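Local coordinates for protein pilus tip adhesin Cpa (Streptococcus pyogenes, PDB 4C0Z) that mediates adhesion of streptococcal pili to host cells as a pilus-tip component that binds its targets covalently through reactive thioester bonds, at residues Y22-S26 with K27-D31; G116-K119 with G120-P123; I143-T146 with S147-F150; Q151-E154 with T155-L159; S161-L164 with Q165-N169. All blocks are in the same frame, centred on the assembly; numbering follows the deposited sequence.

All five contacts are local, in the N-terminal, thioester-forming part of Cpa. Contact 1, where strand 19-23 leaves the sheet, is partly buried and combines a tyrosine pair with a beta turn. Contact 2 is the buried one: an apolar turn leading into helix 123-138. Contact 3 is at the surface, where an aspartate gathers polar groups before helix 151-157. Contacts 4 and 5 are partly buried and belong to successive helices, 151-157 and 161-174; only contact 4 touches the second subunit. Helix 161-174 ties contacts 2, 3 and 4 together, through Gln-163 to the backbone of contact 2, Arg-168 to that of contact 3, and the packing of Leu-159 and Glu-154; contact 1 stands apart.

Contact 1 (Y22-S26 with K27-D31); sequences YDSYS and KGYPD. With GOL (glycerol), chain B.
Ser-26 and Tyr-29 form the ends of a type II beta turn, closed by a bond from Tyr-29 N to Ser-26 O of 3.0 Å. Within it Gly-28 takes the positive phi of the third position of a type II turn. Tyr-29 lays CB close to the turn carbonyl, and its ring comes near Ser-24 O, 3.4 Å from CD2. Tyr-25 packs against the same ring in an offset edge-to-face pair, its own edge directed at the Tyr-29 face, with centroids 5.5 Å apart and planes at 67°; CD1 of Tyr-25 and CD1 of Tyr-29 meet at 3.7 Å. With CG of each tyrosine anti to its backbone N (chi1 -175° and -170°), the two side chains cross at about a right angle. A water joins Tyr-25 OH to Asp-31 O, while Ser-33 N binds the same hydroxyl. On another flank Lys-27 N donates to O3 of a glycerol, probably from the crystallisation liquor, at 3.0 Å. Before the turn, Asp-23 OD1 accepts from Tyr-25 N in an Asx turn. Strand 41-44 runs beside strand 19-23, Tyr-29 OH binds Asn-40 just ahead of it, and Leu-124 of helix 123-138 touches the side chains of both tyrosines.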
loop_
_atom_site.group_PDB
_atom_site.type_symbol
_atom_site.label_atom_id
_atom_site.label_comp_id
_atom_site.label_asym_id
_atom_site.label_seq_id
_atom_site.Cartn_x
_atom_site.Cartn_y
_atom_site.Cartn_z
ATOM N N TYR I 22 -4.813 -15.317 5.019
ATOM C CA TYR I 22 -5.020 -15.348 3.569
ATOM C C TYR I 22 -6.133 -14.440 3.111
ATOM O O TYR I 22 -6.965 -14.005 3.905
ATOM C CB TYR I 22 -5.385 -16.812 3.148
ATOM C CG TYR I 22 -6.501 -17.433 3.974
ATOM C CD1 TYR I 22 -6.260 -17.902 5.267
ATOM C CD2 TYR I 22 -7.807 -17.488 3.496
ATOM C CE1 TYR I 22 -7.280 -18.438 6.045
ATOM C CE2 TYR I 22 -8.843 -18.019 4.274
ATOM C CZ TYR I 22 -8.565 -18.510 5.543
ATOM O OH TYR I 22 -9.530 -19.059 6.347
ATOM N N ASP I 23 -6.196 -14.218 1.808
ATOM C CA ASP I 23 -7.286 -13.485 1.218
ATOM C C ASP I 23 -8.299 -14.571 0.677
ATOM O O ASP I 23 -7.941 -15.363 -0.195
ATOM C CB ASP I 23 -6.757 -12.570 0.083
ATOM C CG ASP I 23 -7.776 -11.570 -0.446
ATOM O OD1 ASP I 23 -8.919 -11.542 0.070
ATOM O OD2 ASP I 23 -7.404 -10.746 -1.293
ATOM N N SER I 24 -9.529 -14.596 1.212
ATOM C CA SER I 24 -10.571 -15.528 0.778
ATOM C C SER I 24 -11.324 -15.020 -0.477
ATOM O O SER I 24 -12.118 -15.779 -1.055
ATOM C CB SER I 24 -11.539 -15.852 1.913
ATOM O OG SER I 24 -12.391 -14.753 2.196
ATOM N N TYR I 25 -11.071 -13.754 -0.917
ATOM C CA TYR I 25 -11.673 -13.257 -2.151
ATOM C C TYR I 25 -10.777 -13.835 -3.249
ATOM O O TYR I 25 -9.794 -13.228 -3.666
ATOM C CB TYR I 25 -11.723 -11.711 -2.205
ATOM C CG TYR I 25 -12.455 -11.223 -3.438
ATOM C CD1 TYR I 25 -13.828 -11.416 -3.581
ATOM C CD2 TYR I 25 -11.769 -10.622 -4.487
ATOM C CE1 TYR I 25 -14.502 -10.984 -4.720
ATOM C CE2 TYR I 25 -12.434 -10.187 -5.632
ATOM C CZ TYR I 25 -13.804 -10.355 -5.735
ATOM O OH TYR I 25 -14.459 -9.948 -6.868
ATOM N N SER I 26 -11.116 -15.060 -3.655
ATOM C CA SER I 26 -10.355 -15.922 -4.542
ATOM C C SER I 26 -11.341 -16.874 -5.279
ATOM O O SER I 26 -12.518 -16.888 -4.946
ATOM C CB SER I 26 -9.408 -16.736 -3.666
ATOM O OG SER I 26 -8.539 -17.553 -4.421
ATOM N N LYS I 27 -10.862 -17.668 -6.260
ATOM C CA LYS I 27 -11.702 -18.627 -7.004
ATOM C C LYS I 27 -12.535 -19.470 -6.035
ATOM O O LYS I 27 -12.004 -20.017 -5.065
ATOM C CB LYS I 27 -10.855 -19.556 -7.902
ATOM C CG LYS I 27 -10.479 -18.954 -9.252
ATOM C CD LYS I 27 -9.694 -19.954 -10.090
ATOM C CE LYS I 27 -9.311 -19.404 -11.438
ATOM N NZ LYS I 27 -10.413 -19.561 -12.409
ATOM N N GLY I 28 -13.839 -19.515 -6.265
ATOM C CA GLY I 28 -14.751 -20.236 -5.383
ATOM C C GLY I 28 -15.627 -19.306 -4.560
ATOM O O GLY I 28 -16.708 -19.704 -4.106
ATOM N N TYR I 29 -15.163 -18.055 -4.348
ATOM C CA TYR I 29 -15.925 -17.059 -3.608
ATOM C C TYR I 29 -17.100 -16.596 -4.489
ATOM O O TYR I 29 -16.906 -16.455 -5.693
ATOM C CB TYR I 29 -15.022 -15.873 -3.217
ATOM C CG TYR I 29 -15.660 -14.907 -2.249
ATOM C CD1 TYR I 29 -16.467 -13.868 -2.702
ATOM C CD2 TYR I 29 -15.459 -15.031 -0.877
ATOM C CE1 TYR I 29 -17.083 -12.991 -1.811
ATOM C CE2 TYR I 29 -16.051 -14.146 0.021
ATOM C CZ TYR I 29 -16.866 -13.130 -0.451
ATOM O OH TYR I 29 -17.465 -12.272 0.437
ATOM N N PRO I 30 -18.330 -16.395 -3.935
ATOM C CA PRO I 30 -19.456 -15.961 -4.786
ATOM C C PRO I 30 -19.223 -14.625 -5.504
ATOM O O PRO I 30 -18.848 -13.629 -4.873
ATOM C CB PRO I 30 -20.637 -15.891 -3.811
ATOM C CG PRO I 30 -20.024 -15.771 -2.464
ATOM C CD PRO I 30 -18.762 -16.566 -2.531
ATOM N N ASP I 31 -19.418 -14.630 -6.841
ATOM C CA ASP I 31 -19.247 -13.487 -7.759
ATOM C C ASP I 31 -17.784 -13.038 -7.895
ATOM O O ASP I 31 -17.530 -11.922 -8.349
ATOM C CB ASP I 31 -20.172 -12.298 -7.392
ATOM C CG ASP I 31 -20.821 -11.592 -8.575
ATOM O OD1 ASP I 31 -20.083 -11.003 -9.403
ATOM O OD2 ASP I 31 -22.069 -11.562 -8.633
HETATM C C1 GOL B . -6.633 -16.117 -10.338
HETATM O O1 GOL B . -7.779 -16.370 -11.149
HETATM C C2 GOL B . -6.671 -16.940 -9.071
HETATM O O2 GOL B . -5.460 -16.742 -8.335
HETATM C C3 GOL B . -7.846 -16.473 -8.248
HETATM O O3 GOL B . -7.975 -17.189 -7.036
HETATM O O HOH W 1 -17.494 -9.806 -6.302
HETATM O O HOH W 2 -9.971 -19.760 -3.353
#

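Contact 2 (G116-K119 with G120-P123); sequences GIMK and GIDP
Gly-120 is the third residue of a type II beta turn that runs from Met-118 to Ile-121, and its positive phi of 85° suits that position. Gly-120 O is turned to helix 161-174, where it accepts a bond from Gln-163 NE2. Next, Ile-121 closes the turn: Ile-121 N donates to Met-118 O over 3.1 Å, with 156° at the hydrogen and the donor tilted from the carbonyl plane. This turn overlaps a type I turn from Gly-116 to Lys-119, closed by Lys-119 N on Gly-116 O, and the two overlapping turns carry the chain from helix 98-108 towards helix 123-138. The side chain of Ile-121 folds back over the Met-118 carbonyl, CB lying 3.4 Å from Met-118 O. With CG1 beside its backbone N (chi1 -50°), CD1 reaches back to Met-118 CE at 4.1 Å; the Met-118 chain, bent at both chi2 and chi3, brings that methyl round. Ala-126 touches both side chains, and Leu-166, Met-167 and Ala-170 of helix 161-174 also pack on Ile-121. Asp-122, whose N binds Gln-163 OE1, occupies the N-cap position without a side-chain capping bond, and Pro-123 then starts helix 123-138.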
loop_
_atom_site.group_PDB
_atom_site.type_symbol
_atom_site.label_atom_id
_atom_site.label_comp_id
_atom_site.label_asym_id
_atom_site.label_seq_id
_atom_site.Cartn_x
_atom_site.Cartn_y
_atom_site.Cartn_z
ATOM N N GLY I 116 -25.473 -0.379 13.299
ATOM C CA GLY I 116 -26.046 -0.298 11.959
ATOM C C GLY I 116 -25.423 0.703 11.008
ATOM O O GLY I 116 -26.081 1.110 10.048
ATOM N N ILE I 117 -24.151 1.096 11.238
ATOM C CA ILE I 117 -23.426 2.036 10.367
ATOM C C ILE I 117 -23.284 1.459 8.937
ATOM O O ILE I 117 -23.383 2.211 7.962
ATOM C CB ILE I 117 -22.057 2.455 10.996
ATOM C CG1 ILE I 117 -22.269 3.358 12.238
ATOM C CG2 ILE I 117 -21.104 3.109 9.968
ATOM C CD1 ILE I 117 -20.997 3.675 13.021
ATOM N N MET I 118 -23.114 0.127 8.832
ATOM C CA MET I 118 -22.927 -0.611 7.580
ATOM C C MET I 118 -24.234 -1.040 6.889
ATOM O O MET I 118 -24.170 -1.694 5.847
ATOM C CB MET I 118 -22.014 -1.844 7.796
ATOM C CG MET I 118 -20.763 -1.578 8.643
ATOM S SD MET I 118 -19.746 -0.140 8.175
ATOM C CE MET I 118 -19.165 -0.652 6.579
ATOM N N LYS I 119 -25.409 -0.683 7.453
ATOM C CA LYS I 119 -26.720 -1.048 6.899
ATOM C C LYS I 119 -26.880 -0.621 5.432
ATOM O O LYS I 119 -26.577 0.523 5.076
ATOM C CB LYS I 119 -27.863 -0.489 7.766
ATOM C CG LYS I 119 -29.251 -1.025 7.409
ATOM C CD LYS I 119 -30.331 0.018 7.657
ATOM C CE LYS I 119 -31.573 -0.227 6.839
ATOM N NZ LYS I 119 -32.661 0.718 7.204
ATOM N N GLY I 120 -27.314 -1.570 4.606
ATOM C CA GLY I 120 -27.539 -1.362 3.179
ATOM C C GLY I 120 -26.313 -1.533 2.300
ATOM O O GLY I 120 -26.437 -1.545 1.073
ATOM N N ILE I 121 -25.122 -1.664 2.907
ATOM C CA ILE I 121 -23.863 -1.839 2.168
ATOM C C ILE I 121 -23.599 -3.333 1.921
ATOM O O ILE I 121 -23.587 -4.120 2.869
ATOM C CB ILE I 121 -22.663 -1.127 2.868
ATOM C CG1 ILE I 121 -23.008 0.338 3.228
ATOM C CG2 ILE I 121 -21.391 -1.192 1.995
ATOM C CD1 ILE I 121 -21.974 1.053 4.110
ATOM N N ASP I 122 -23.371 -3.710 0.644
ATOM C CA ASP I 122 -23.052 -5.083 0.212
ATOM C C ASP I 122 -21.800 -5.590 0.943
ATOM O O ASP I 122 -20.910 -4.778 1.194
ATOM C CB ASP I 122 -22.884 -5.150 -1.317
ATOM C CG ASP I 122 -24.127 -4.741 -2.102
ATOM O OD1 ASP I 122 -25.246 -4.847 -1.548
ATOM O OD2 ASP I 122 -23.982 -4.334 -3.276
ATOM N N PRO I 123 -21.746 -6.889 1.356
ATOM C CA PRO I 123 -20.609 -7.382 2.175
ATOM C C PRO I 123 -19.192 -6.951 1.772
ATOM O O PRO I 123 -18.458 -6.441 2.625
ATOM C CB PRO I 123 -20.765 -8.895 2.114
ATOM C CG PRO I 123 -22.203 -9.112 1.931
ATOM C CD PRO I 123 -22.745 -7.957 1.148
#

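Contact 3 (I143-T146 with S147-F150); sequences ISDT and SKAF
Asp-145, in the loop between helices 123-138 and 151-157, extends its carboxylate over Ser-147 and Lys-148. Its CG lies opposite the backbone N across the CA-CB bond (chi1 -176°), which carries both oxygens forward along the turn. OD1 accepts from Ser-147 OG at 3.1 Å, met on the syn side but 31° out of the carboxylate plane; Ser-147 N adds a weak bond to the same oxygen. The serine hydroxyl reaches it because OG stands beside its own backbone N (chi1 -54°). OD2 meets carbon instead: the extended Lys-148 chain crosses the aspartate at about a right angle, with CG 3.5 Å from OD2 of Asp-145. NZ of Lys-148 stays 4.7 Å from OD2 of Asp-145, near enough for attraction but not in contact. Two successive i to i+3 bonds curl the backbone, Lys-148 N to Asp-145 O at 3.2 Å and Ala-149 N to Thr-146 O at 3.1 Å, both donors standing above the carbonyl planes. Ala-149 CB, just before the N-cap residue Phe-150, rests on Thr-146 O and touches Leu-171 of helix 161-174. One carboxylate oxygen thus gathers two donors of a single residue, while the nearby lysine would probably lower the electrostatic cost of this surface charge.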
loop_
_atom_site.group_PDB
_atom_site.type_symbol
_atom_site.label_atom_id
_atom_site.label_comp_id
_atom_site.label_asym_id
_atom_site.label_seq_id
_atom_site.Cartn_x
_atom_site.Cartn_y
_atom_site.Cartn_z
ATOM N N ILE I 143 -7.307 10.917 4.637
ATOM C CA ILE I 143 -8.754 11.061 4.437
ATOM C C ILE I 143 -9.123 12.468 4.906
ATOM O O ILE I 143 -9.141 12.724 6.111
ATOM C CB ILE I 143 -9.654 9.968 5.093
ATOM C CG1 ILE I 143 -9.231 8.533 4.720
ATOM C CG2 ILE I 143 -11.117 10.233 4.720
ATOM C CD1 ILE I 143 -9.909 7.395 5.481
ATOM N N SER I 144 -9.348 13.386 3.959
ATOM C CA SER I 144 -9.726 14.764 4.274
ATOM C C SER I 144 -11.231 14.920 4.115
ATOM O O SER I 144 -11.906 15.357 5.046
ATOM C CB SER I 144 -9.002 15.756 3.366
ATOM O OG SER I 144 -9.258 15.494 1.993
ATOM N N ASP I 145 -11.749 14.550 2.930
ATOM C CA ASP I 145 -13.154 14.662 2.575
ATOM C C ASP I 145 -13.704 13.340 2.063
ATOM O O ASP I 145 -13.391 12.915 0.948
ATOM C CB ASP I 145 -13.378 15.805 1.557
ATOM C CG ASP I 145 -14.832 16.066 1.194
ATOM O OD1 ASP I 145 -15.704 15.938 2.089
ATOM O OD2 ASP I 145 -15.095 16.432 0.029
ATOM N N THR I 146 -14.548 12.703 2.890
ATOM C CA THR I 146 -15.205 11.428 2.609
ATOM C C THR I 146 -16.187 11.533 1.438
ATOM O O THR I 146 -16.487 10.522 0.820
ATOM C CB THR I 146 -15.858 10.870 3.874
ATOM O OG1 THR I 146 -16.739 11.857 4.413
ATOM C CG2 THR I 146 -14.834 10.449 4.921
ATOM N N SER I 147 -16.659 12.759 1.112
ATOM C CA SER I 147 -17.561 13.047 -0.013
ATOM C C SER I 147 -16.880 12.718 -1.348
ATOM O O SER I 147 -17.567 12.460 -2.338
ATOM C CB SER I 147 -17.955 14.520 -0.009
ATOM O OG SER I 147 -18.495 14.913 1.241
ATOM N N LYS I 148 -15.528 12.739 -1.360
ATOM C CA LYS I 148 -14.673 12.467 -2.514
ATOM C C LYS I 148 -14.032 11.060 -2.460
ATOM O O LYS I 148 -13.343 10.677 -3.408
ATOM C CB LYS I 148 -13.577 13.541 -2.609
ATOM C CG LYS I 148 -14.081 14.916 -3.016
ATOM C CD LYS I 148 -12.961 15.941 -3.056
ATOM C CE LYS I 148 -13.484 17.312 -3.419
ATOM N NZ LYS I 148 -12.424 18.346 -3.340
ATOM N N ALA I 149 -14.248 10.297 -1.364
ATOM C CA ALA I 149 -13.674 8.958 -1.184
ATOM C C ALA I 149 -14.185 7.923 -2.196
ATOM O O ALA I 149 -15.258 8.101 -2.765
ATOM C CB ALA I 149 -13.908 8.464 0.237
ATOM N N PHE I 150 -13.395 6.844 -2.418
ATOM C CA PHE I 150 -13.688 5.702 -3.289
ATOM C C PHE I 150 -13.861 6.060 -4.782
ATOM O O PHE I 150 -14.568 5.349 -5.499
ATOM C CB PHE I 150 -14.890 4.890 -2.766
ATOM C CG PHE I 150 -14.849 4.591 -1.287
ATOM C CD1 PHE I 150 -13.841 3.795 -0.744
ATOM C CD2 PHE I 150 -15.806 5.116 -0.431
ATOM C CE1 PHE I 150 -13.791 3.539 0.631
ATOM C CE2 PHE I 150 -15.762 4.849 0.944
ATOM C CZ PHE I 150 -14.765 4.048 1.464
#

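Contact 4 (Q151-E154 with T155-L159); sequences QQEE and TDLKL
Gln-152 O receives two firm bonds from the next turn of helix 151-157. Asp-156 N comes at 2.8 Å, nearly along the C=O axis and with 167° at the hydrogen, and Thr-155 OG1 donates to the same oxygen at 3.1 Å from a direction tilted off the carbonyl plane. That hydroxyl can reach back because chi1 of Thr-155 (52°) sets OG1 between its backbone N and carbonyl carbon; Thr-155 N adds only a weak bond. Glu-153 O accepts from Leu-157 N at 2.8 Å, and above this bond the two side chains run side by side, CB of Glu-153 against CD1 of Leu-157 at 3.8 Å. Lys-158 then takes positive phi, and Leu-159 N turns back to Glu-154 O at 3.2 Å, on a lone pair. This i to i+5 bond resembles the one in a Schellman motif; Lys-158 CA makes a CH...O contact with the same carbonyl. Two polar side chains reach across to the second subunit: Gln-152 NE2 binds its Lys-86 O, and Asp-156 OD2 forms a salt bridge with its Lys-60. The carbonyls of Gln-152, Glu-153 and Glu-154 thus all find backbone donors nearby, while the carboxylate of Asp-156 pairs with a residue of the spermidine pocket.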
loop_
_atom_site.group_PDB
_atom_site.type_symbol
_atom_site.label_atom_id
_atom_site.label_comp_id
_atom_site.label_asym_id
_atom_site.label_seq_id
_atom_site.Cartn_x
_atom_site.Cartn_y
_atom_site.Cartn_z
ATOM N N GLN I 151 -13.165 7.117 -5.263
ATOM C CA GLN I 151 -13.223 7.514 -6.668
ATOM C C GLN I 151 -12.636 6.437 -7.598
ATOM O O GLN I 151 -13.247 6.124 -8.625
ATOM C CB GLN I 151 -12.578 8.880 -6.888
ATOM C CG GLN I 151 -13.565 10.032 -6.697
ATOM C CD GLN I 151 -12.931 11.378 -6.955
ATOM O OE1 GLN I 151 -12.398 11.656 -8.042
ATOM N NE2 GLN I 151 -12.996 12.257 -5.967
ATOM N N GLN I 152 -11.485 5.845 -7.221
ATOM C CA GLN I 152 -10.852 4.770 -8.002
ATOM C C GLN I 152 -11.693 3.494 -7.942
ATOM O O GLN I 152 -11.916 2.865 -8.978
ATOM C CB GLN I 152 -9.398 4.497 -7.549
ATOM C CG GLN I 152 -8.393 5.598 -7.916
ATOM C CD GLN I 152 -8.249 5.875 -9.398
ATOM O OE1 GLN I 152 -8.005 4.983 -10.214
ATOM N NE2 GLN I 152 -8.365 7.139 -9.759
ATOM N N GLU I 153 -12.201 3.154 -6.743
ATOM C CA GLU I 153 -13.080 2.000 -6.500
ATOM C C GLU I 153 -14.385 2.127 -7.301
ATOM O O GLU I 153 -14.889 1.121 -7.794
ATOM C CB GLU I 153 -13.392 1.854 -5.001
ATOM C CG GLU I 153 -12.217 1.396 -4.151
ATOM C CD GLU I 153 -11.275 2.466 -3.615
ATOM O OE1 GLU I 153 -11.301 3.613 -4.122
ATOM O OE2 GLU I 153 -10.488 2.143 -2.695
ATOM N N GLU I 154 -14.908 3.365 -7.457
ATOM C CA GLU I 154 -16.127 3.640 -8.227
ATOM C C GLU I 154 -15.963 3.172 -9.672
ATOM O O GLU I 154 -16.870 2.528 -10.192
ATOM C CB GLU I 154 -16.494 5.134 -8.191
ATOM C CG GLU I 154 -17.842 5.456 -8.826
ATOM C CD GLU I 154 -18.143 6.919 -9.108
ATOM O OE1 GLU I 154 -17.377 7.799 -8.647
ATOM O OE2 GLU I 154 -19.176 7.185 -9.766
ATOM N N THR I 155 -14.819 3.489 -10.316
ATOM C CA THR I 155 -14.566 3.091 -11.704
ATOM C C THR I 155 -14.090 1.640 -11.794
ATOM O O THR I 155 -14.553 0.923 -12.684
ATOM C CB THR I 155 -13.652 4.082 -12.449
ATOM O OG1 THR I 155 -12.464 4.315 -11.698
ATOM C CG2 THR I 155 -14.342 5.415 -12.736
ATOM N N ASP I 156 -13.198 1.192 -10.876
ATOM C CA ASP I 156 -12.680 -0.184 -10.876
ATOM C C ASP I 156 -13.727 -1.255 -10.558
ATOM O O ASP I 156 -13.699 -2.316 -11.180
ATOM C CB ASP I 156 -11.474 -0.335 -9.935
ATOM C CG ASP I 156 -10.216 0.461 -10.292
ATOM O OD1 ASP I 156 -10.167 1.049 -11.403
ATOM O OD2 ASP I 156 -9.297 0.516 -9.451
ATOM N N LEU I 157 -14.630 -0.991 -9.584
ATOM C CA LEU I 157 -15.665 -1.935 -9.135
ATOM C C LEU I 157 -17.039 -1.628 -9.731
ATOM O O LEU I 157 -17.976 -2.412 -9.536
ATOM C CB LEU I 157 -15.752 -1.971 -7.589
ATOM C CG LEU I 157 -14.453 -2.258 -6.810
ATOM C CD1 LEU I 157 -14.544 -1.769 -5.396
ATOM C CD2 LEU I 157 -14.102 -3.722 -6.824
ATOM N N LYS I 158 -17.157 -0.491 -10.457
ATOM C CA LYS I 158 -18.409 0.011 -11.073
ATOM C C LYS I 158 -19.545 0.055 -10.034
ATOM O O LYS I 158 -20.557 -0.647 -10.151
ATOM C CB LYS I 158 -18.774 -0.744 -12.370
ATOM C CG LYS I 158 -17.692 -0.639 -13.448
ATOM C CD LYS I 158 -18.276 -0.459 -14.845
ATOM C CE LYS I 158 -17.275 0.091 -15.833
ATOM N NZ LYS I 158 -16.995 1.538 -15.611
ATOM N N LEU I 159 -19.309 0.840 -8.967
ATOM C CA LEU I 159 -20.246 1.021 -7.853
ATOM C C LEU I 159 -21.357 1.961 -8.281
ATOM O O LEU I 159 -21.079 3.012 -8.867
ATOM C CB LEU I 159 -19.534 1.621 -6.611
ATOM C CG LEU I 159 -18.274 0.937 -6.065
ATOM C CD1 LEU I 159 -17.569 1.826 -5.053
ATOM C CD2 LEU I 159 -18.593 -0.419 -5.458
#

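Contact 5 (S161-L164 with Q165-N169); sequences SQQL and QLMRN
Met-167 N donates to Gln-163 O at 2.9 Å, one of five successive i to i+4 bonds that make this piece of helix 161-174 regular. Gln-165 N on Ser-161 O and Arg-168 N on Leu-164 O both measure 3.0 Å, and Leu-166 N on Gln-162 O is a little longer. The Gln-163 amide, held by the loop at 120-122, also takes Asn-125 ND2 on OE1, and a weak bond joins NE2 to Gln-162 OE1. Arg-168 NE is likewise engaged, on Ala-149 O, which anchors the guanidinium while Leu-164 covers one of its faces. CD2 of Leu-164 lies over the rim of that face, 3.5 Å from NH1 of Arg-168; the leucine reaches it with CG anti to its backbone N (chi1 -177°), and the arginine by running extended from CG to NE. Met-167 instead doubles back: the bend at chi3 (-96°) lays CE beside Gln-163 CB at 3.6 Å and over the same residue's carbonyl. Farther out, Gln-162 NE2 grazes Leu-166 CD1 at 3.6 Å, on an exposed flank. Towards the interior Met-167 meets Val-129 and Asn-125 of helix 123-138 and Ile-121 of the loop before it, whereas Leu-164 touches Glu-154 and Arg-168 touches Gln-151 of helix 151-157.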
loop_
_atom_site.group_PDB
_atom_site.type_symbol
_atom_site.label_atom_id
_atom_site.label_comp_id
_atom_site.label_asym_id
_atom_site.label_seq_id
_atom_site.Cartn_x
_atom_site.Cartn_y
_atom_site.Cartn_z
ATOM N N SER I 161 -24.530 4.691 -7.562
ATOM C CA SER I 161 -24.668 5.879 -6.715
ATOM C C SER I 161 -25.163 5.585 -5.289
ATOM O O SER I 161 -24.682 6.218 -4.344
ATOM C CB SER I 161 -25.558 6.916 -7.391
ATOM O OG SER I 161 -26.857 6.401 -7.644
ATOM N N GLN I 162 -26.106 4.622 -5.142
ATOM C CA GLN I 162 -26.680 4.190 -3.863
ATOM C C GLN I 162 -25.591 3.589 -2.951
ATOM O O GLN I 162 -25.432 4.054 -1.820
ATOM C CB GLN I 162 -27.858 3.213 -4.107
ATOM C CG GLN I 162 -28.485 2.581 -2.850
ATOM C CD GLN I 162 -28.146 1.109 -2.640
ATOM O OE1 GLN I 162 -27.626 0.399 -3.521
ATOM N NE2 GLN I 162 -28.460 0.605 -1.455
ATOM N N GLN I 163 -24.822 2.593 -3.461
ATOM C CA GLN I 163 -23.739 1.950 -2.717
ATOM C C GLN I 163 -22.640 2.950 -2.383
ATOM O O GLN I 163 -22.207 3.008 -1.234
ATOM C CB GLN I 163 -23.160 0.742 -3.484
ATOM C CG GLN I 163 -24.018 -0.516 -3.424
ATOM C CD GLN I 163 -24.151 -1.066 -2.022
ATOM O OE1 GLN I 163 -23.190 -1.564 -1.417
ATOM N NE2 GLN I 163 -25.357 -0.987 -1.481
ATOM N N LEU I 164 -22.219 3.756 -3.375
ATOM C CA LEU I 164 -21.175 4.771 -3.213
ATOM C C LEU I 164 -21.502 5.794 -2.116
ATOM O O LEU I 164 -20.635 6.073 -1.284
ATOM C CB LEU I 164 -20.852 5.456 -4.556
ATOM C CG LEU I 164 -19.714 6.499 -4.563
ATOM C CD1 LEU I 164 -18.344 5.869 -4.213
ATOM C CD2 LEU I 164 -19.652 7.203 -5.895
ATOM N N GLN I 165 -22.751 6.317 -2.086
ATOM C CA GLN I 165 -23.172 7.277 -1.065
ATOM C C GLN I 165 -23.178 6.657 0.336
ATOM O O GLN I 165 -22.692 7.296 1.270
ATOM C CB GLN I 165 -24.535 7.917 -1.428
ATOM C CG GLN I 165 -25.012 9.078 -0.549
ATOM C CD GLN I 165 -23.938 10.036 -0.092
ATOM O OE1 GLN I 165 -23.222 10.674 -0.882
ATOM N NE2 GLN I 165 -23.836 10.176 1.218
ATOM N N LEU I 166 -23.691 5.410 0.475
ATOM C CA LEU I 166 -23.720 4.687 1.754
ATOM C C LEU I 166 -22.300 4.432 2.264
ATOM O O LEU I 166 -22.039 4.610 3.457
ATOM C CB LEU I 166 -24.472 3.351 1.623
ATOM C CG LEU I 166 -26.001 3.391 1.483
ATOM C CD1 LEU I 166 -26.538 2.010 1.192
ATOM C CD2 LEU I 166 -26.676 3.947 2.730
ATOM N N MET I 167 -21.381 4.058 1.352
ATOM C CA MET I 167 -19.987 3.775 1.691
ATOM C C MET I 167 -19.270 5.017 2.212
ATOM O O MET I 167 -18.629 4.948 3.261
ATOM C CB MET I 167 -19.245 3.142 0.504
ATOM C CG MET I 167 -19.617 1.690 0.274
ATOM S SD MET I 167 -18.701 1.001 -1.116
ATOM C CE MET I 167 -19.796 1.204 -2.344
ATOM N N ARG I 168 -19.435 6.159 1.517
ATOM C CA ARG I 168 -18.842 7.449 1.884
ATOM C C ARG I 168 -19.298 7.923 3.267
ATOM O O ARG I 168 -18.480 8.393 4.067
ATOM C CB ARG I 168 -19.154 8.500 0.811
ATOM C CG ARG I 168 -18.369 8.289 -0.468
ATOM C CD ARG I 168 -18.764 9.252 -1.563
ATOM N NE ARG I 168 -17.761 9.239 -2.625
ATOM C CZ ARG I 168 -17.946 9.699 -3.858
ATOM N NH1 ARG I 168 -19.114 10.222 -4.213
ATOM N NH2 ARG I 168 -16.962 9.640 -4.747
ATOM N N ASN I 169 -20.599 7.762 3.555
ATOM C CA ASN I 169 -21.191 8.152 4.833
ATOM C C ASN I 169 -20.721 7.247 5.970
ATOM O O ASN I 169 -20.428 7.746 7.064
ATOM C CB ASN I 169 -22.721 8.180 4.749
ATOM C CG ASN I 169 -23.348 9.345 5.473
ATOM O OD1 ASN I 169 -22.956 9.711 6.591
ATOM N ND2 ASN I 169 -24.282 10.015 4.807
#